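Local coordinates for EmrA (Aquifex aeolicus, PDB 4TKO), which serves as the periplasmic adaptor of a multidrug efflux pump built around a major facilitator superfamily transporter, and probably takes part in exporting xenobiotics, at residues 7-15 / 260-270. Numbering follows the deposited sequence.
Sequences YAITNAVFV and VLLEETKLKGV
The backbone N of Leu261 donates to Ala12 O at 3.0 Å, the first of two hydrogen bonds between residues 7-15 and 260-270. The same oxygen receives a CA-H...O contact from Val260, whose side chain shares a face of the sheet with that of Val13 in an antiparallel, non-hydrogen-bonded pair. In the second bond Lys266 spans a wider gap: its chain bends at chi3 (75°), bringing NZ to 3.0 Å from Ile9 O almost in line with the carbonyl. A long, flexible amine suits this position, since the backbones here no longer pair.

Between these bonds the strand 7-24 is interrupted. Thr10 makes an ST turn: with OG1 anti to the backbone N (chi1 165°), the hydroxyl accepts from Ala12 N at 2.9 Å, while CB lies 3.8 Å from Leu262 CD1. Ala12, centre of an inverse gamma turn, has a methyl small enough to rest against Leu261 CB at 3.9 Å. Leu261 CD1 also approaches Phe14 CE1 obliquely at the surface. At the far end the small methyl of Ala8 packs, through CB, on Leu262 CD2 and Val270 CG2, each at 4.2 Å, with Lys266 O also close.

Strand 342-347 pairs with 7-24 and strand 321-330 with 256-263, an interrupted antiparallel pairing consistent with the AaeA-like beta-barrel of membrane fusion proteins, to which the first strand of the chain also contributes, remote from the coiled-coil hairpin.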
loop_
_atom_site.group_PDB
_atom_site.type_symbol
_atom_site.label_atom_id
_atom_site.label_comp_id
_atom_site.label_asym_id
_atom_site.label_seq_id
_atom_site.Cartn_x
_atom_site.Cartn_y
_atom_site.Cartn_z
ATOM N N TYR A 7 3.155 48.665 48.157
ATOM C CA TYR A 7 2.540 47.451 47.631
ATOM C C TYR A 7 1.031 47.344 47.835
ATOM O O TYR A 7 0.526 47.393 48.964
ATOM C CB TYR A 7 3.204 46.211 48.249
ATOM C CG TYR A 7 4.589 45.953 47.723
ATOM C CD1 TYR A 7 4.779 45.276 46.526
ATOM C CD2 TYR A 7 5.712 46.397 48.414
ATOM C CE1 TYR A 7 6.048 45.037 46.034
ATOM C CE2 TYR A 7 6.982 46.166 47.927
ATOM C CZ TYR A 7 7.140 45.483 46.737
ATOM O OH TYR A 7 8.395 45.249 46.240
ATOM N N ALA A 8 0.320 47.169 46.722
ATOM C CA ALA A 8 -1.072 46.737 46.779
ATOM C C ALA A 8 -1.067 45.261 47.100
ATOM O O ALA A 8 -0.447 44.473 46.391
ATOM C CB ALA A 8 -1.789 47.008 45.481
ATOM N N ILE A 9 -1.700 44.900 48.202
ATOM C CA ILE A 9 -1.793 43.518 48.609
ATOM C C ILE A 9 -3.252 43.067 48.495
ATOM O O ILE A 9 -4.161 43.822 48.815
ATOM C CB ILE A 9 -1.291 43.326 50.051
ATOM C CG1 ILE A 9 -1.251 41.849 50.420
ATOM C CG2 ILE A 9 -2.212 44.033 51.019
ATOM C CD1 ILE A 9 -0.489 41.572 51.698
ATOM N N THR A 10 -3.474 41.845 48.031
ATOM C CA THR A 10 -4.817 41.280 47.974
ATOM C C THR A 10 -4.793 39.763 48.115
ATOM O O THR A 10 -3.789 39.119 47.818
ATOM C CB THR A 10 -5.537 41.638 46.666
ATOM O OG1 THR A 10 -6.680 40.788 46.521
ATOM C CG2 THR A 10 -4.631 41.426 45.478
ATOM N N ASN A 11 -5.901 39.197 48.579
ATOM C CA ASN A 11 -6.013 37.748 48.725
ATOM C C ASN A 11 -7.041 37.163 47.740
ATOM O O ASN A 11 -7.360 35.967 47.763
ATOM C CB ASN A 11 -6.357 37.388 50.171
ATOM C CG ASN A 11 -7.653 38.030 50.645
ATOM O OD1 ASN A 11 -8.136 39.006 50.052
ATOM N ND2 ASN A 11 -8.221 37.491 51.728
ATOM N N ALA A 12 -7.517 38.019 46.845
ATOM C CA ALA A 12 -8.432 37.605 45.794
ATOM C C ALA A 12 -7.634 37.208 44.556
ATOM O O ALA A 12 -7.558 37.972 43.570
ATOM C CB ALA A 12 -9.429 38.736 45.473
ATOM N N VAL A 13 -7.018 36.028 44.611
ATOM C CA VAL A 13 -6.150 35.601 43.518
ATOM C C VAL A 13 -6.577 34.245 42.944
ATOM O O VAL A 13 -6.801 33.270 43.673
ATOM C CB VAL A 13 -4.640 35.548 43.962
ATOM C CG1 VAL A 13 -4.447 36.072 45.387
ATOM C CG2 VAL A 13 -4.076 34.149 43.836
ATOM N N PHE A 14 -6.700 34.190 41.624
ATOM C CA PHE A 14 -7.075 32.937 40.962
ATOM C C PHE A 14 -6.068 32.597 39.906
ATOM O O PHE A 14 -5.814 33.414 39.012
ATOM C CB PHE A 14 -8.465 33.037 40.332
ATOM C CG PHE A 14 -9.492 33.576 41.269
ATOM C CD1 PHE A 14 -9.627 34.952 41.458
ATOM C CD2 PHE A 14 -10.289 32.713 42.005
ATOM C CE1 PHE A 14 -10.546 35.446 42.344
ATOM C CE2 PHE A 14 -11.210 33.201 42.880
ATOM C CZ PHE A 14 -11.344 34.569 43.054
ATOM N N VAL A 15 -5.486 31.407 40.016
ATOM C CA VAL A 15 -4.658 30.895 38.935
ATOM C C VAL A 15 -5.573 30.465 37.776
ATOM O O VAL A 15 -6.479 29.622 37.920
ATOM C CB VAL A 15 -3.759 29.726 39.422
ATOM C CG1 VAL A 15 -2.972 29.142 38.293
ATOM C CG2 VAL A 15 -2.807 30.208 40.496
ATOM N N VAL A 260 -6.067 38.630 39.490
ATOM C CA VAL A 260 -6.265 39.264 40.778
ATOM C C VAL A 260 -7.446 40.212 40.686
ATOM O O VAL A 260 -7.546 40.990 39.734
ATOM C CB VAL A 260 -4.988 40.002 41.210
ATOM C CG1 VAL A 260 -5.211 40.770 42.471
ATOM C CG2 VAL A 260 -3.873 38.988 41.415
ATOM N N LEU A 261 -8.364 40.100 41.643
ATOM C CA LEU A 261 -9.495 41.034 41.732
ATOM C C LEU A 261 -9.176 42.117 42.744
ATOM O O LEU A 261 -9.252 41.889 43.955
ATOM C CB LEU A 261 -10.788 40.317 42.125
ATOM C CG LEU A 261 -11.223 39.383 41.013
ATOM C CD1 LEU A 261 -12.609 38.873 41.266
ATOM C CD2 LEU A 261 -11.126 40.110 39.671
ATOM N N LEU A 262 -8.810 43.292 42.249
ATOM C CA LEU A 262 -8.296 44.348 43.116
ATOM C C LEU A 262 -9.340 45.415 43.431
ATOM O O LEU A 262 -9.982 45.949 42.516
ATOM C CB LEU A 262 -7.070 44.995 42.462
ATOM C CG LEU A 262 -6.061 45.622 43.421
ATOM C CD1 LEU A 262 -6.107 44.918 44.769
ATOM C CD2 LEU A 262 -4.680 45.516 42.821
ATOM N N GLU A 263 -9.508 45.726 44.719
ATOM C CA GLU A 263 -10.378 46.838 45.128
ATOM C C GLU A 263 -9.924 48.106 44.407
ATOM O O GLU A 263 -8.723 48.341 44.259
ATOM C CB GLU A 263 -10.349 47.018 46.644
ATOM C CG GLU A 263 -10.244 45.691 47.405
ATOM C CD GLU A 263 -10.552 45.819 48.896
ATOM O OE1 GLU A 263 -10.739 46.960 49.373
ATOM O OE2 GLU A 263 -10.611 44.776 49.591
ATOM N N GLU A 264 -10.872 48.901 43.914
ATOM C CA GLU A 264 -10.512 50.035 43.059
ATOM C C GLU A 264 -9.698 51.054 43.835
ATOM O O GLU A 264 -8.845 51.755 43.275
ATOM C CB GLU A 264 -11.756 50.703 42.473
ATOM C CG GLU A 264 -11.440 51.872 41.536
ATOM C CD GLU A 264 -12.685 52.584 41.033
ATOM O OE1 GLU A 264 -13.762 51.941 40.966
ATOM O OE2 GLU A 264 -12.580 53.790 40.713
ATOM N N THR A 265 -9.977 51.111 45.135
ATOM C CA THR A 265 -9.314 52.021 46.045
ATOM C C THR A 265 -7.809 51.738 46.072
ATOM O O THR A 265 -7.001 52.652 45.882
ATOM C CB THR A 265 -9.926 51.928 47.469
ATOM O OG1 THR A 265 -9.627 53.118 48.201
ATOM C CG2 THR A 265 -9.404 50.716 48.236
ATOM N N LYS A 266 -7.423 50.479 46.269
ATOM C CA LYS A 266 -6.007 50.156 46.366
ATOM C C LYS A 266 -5.390 49.961 44.999
ATOM O O LYS A 266 -4.417 49.238 44.857
ATOM C CB LYS A 266 -5.772 48.913 47.228
ATOM C CG LYS A 266 -6.890 47.924 47.238
ATOM C CD LYS A 266 -6.501 46.650 47.981
ATOM C CE LYS A 266 -6.480 46.831 49.482
ATOM N NZ LYS A 266 -6.280 45.516 50.179
ATOM N N LEU A 267 -5.930 50.627 43.992
ATOM C CA LEU A 267 -5.369 50.506 42.658
ATOM C C LEU A 267 -4.541 51.732 42.298
ATOM O O LEU A 267 -4.032 51.841 41.180
ATOM C CB LEU A 267 -6.483 50.297 41.633
ATOM C CG LEU A 267 -6.026 49.856 40.239
ATOM C CD1 LEU A 267 -6.807 48.634 39.809
ATOM C CD2 LEU A 267 -6.174 50.983 39.213
ATOM N N LYS A 268 -4.395 52.635 43.264
ATOM C CA LYS A 268 -3.834 53.969 43.041
ATOM C C LYS A 268 -2.647 54.000 42.070
ATOM O O LYS A 268 -2.755 54.538 40.966
ATOM C CB LYS A 268 -3.417 54.597 44.380
ATOM C CG LYS A 268 -4.068 53.950 45.609
ATOM C CD LYS A 268 -3.958 54.846 46.848
ATOM C CE LYS A 268 -4.329 54.096 48.132
ATOM N NZ LYS A 268 -3.136 53.466 48.768
ATOM N N GLY A 269 -1.524 53.414 42.467
ATOM C CA GLY A 269 -0.307 53.548 41.684
ATOM C C GLY A 269 0.048 52.353 40.821
ATOM O O GLY A 269 1.196 52.213 40.384
ATOM N N VAL A 270 -0.942 51.495 40.576
ATOM C CA VAL A 270 -0.742 50.256 39.834
ATOM C C VAL A 270 -0.842 50.463 38.319
ATOM O O VAL A 270 -1.662 51.237 37.836
ATOM C CB VAL A 270 -1.762 49.202 40.259
ATOM C CG1 VAL A 270 -1.631 47.962 39.397
ATOM C CG2 VAL A 270 -1.587 48.853 41.723
#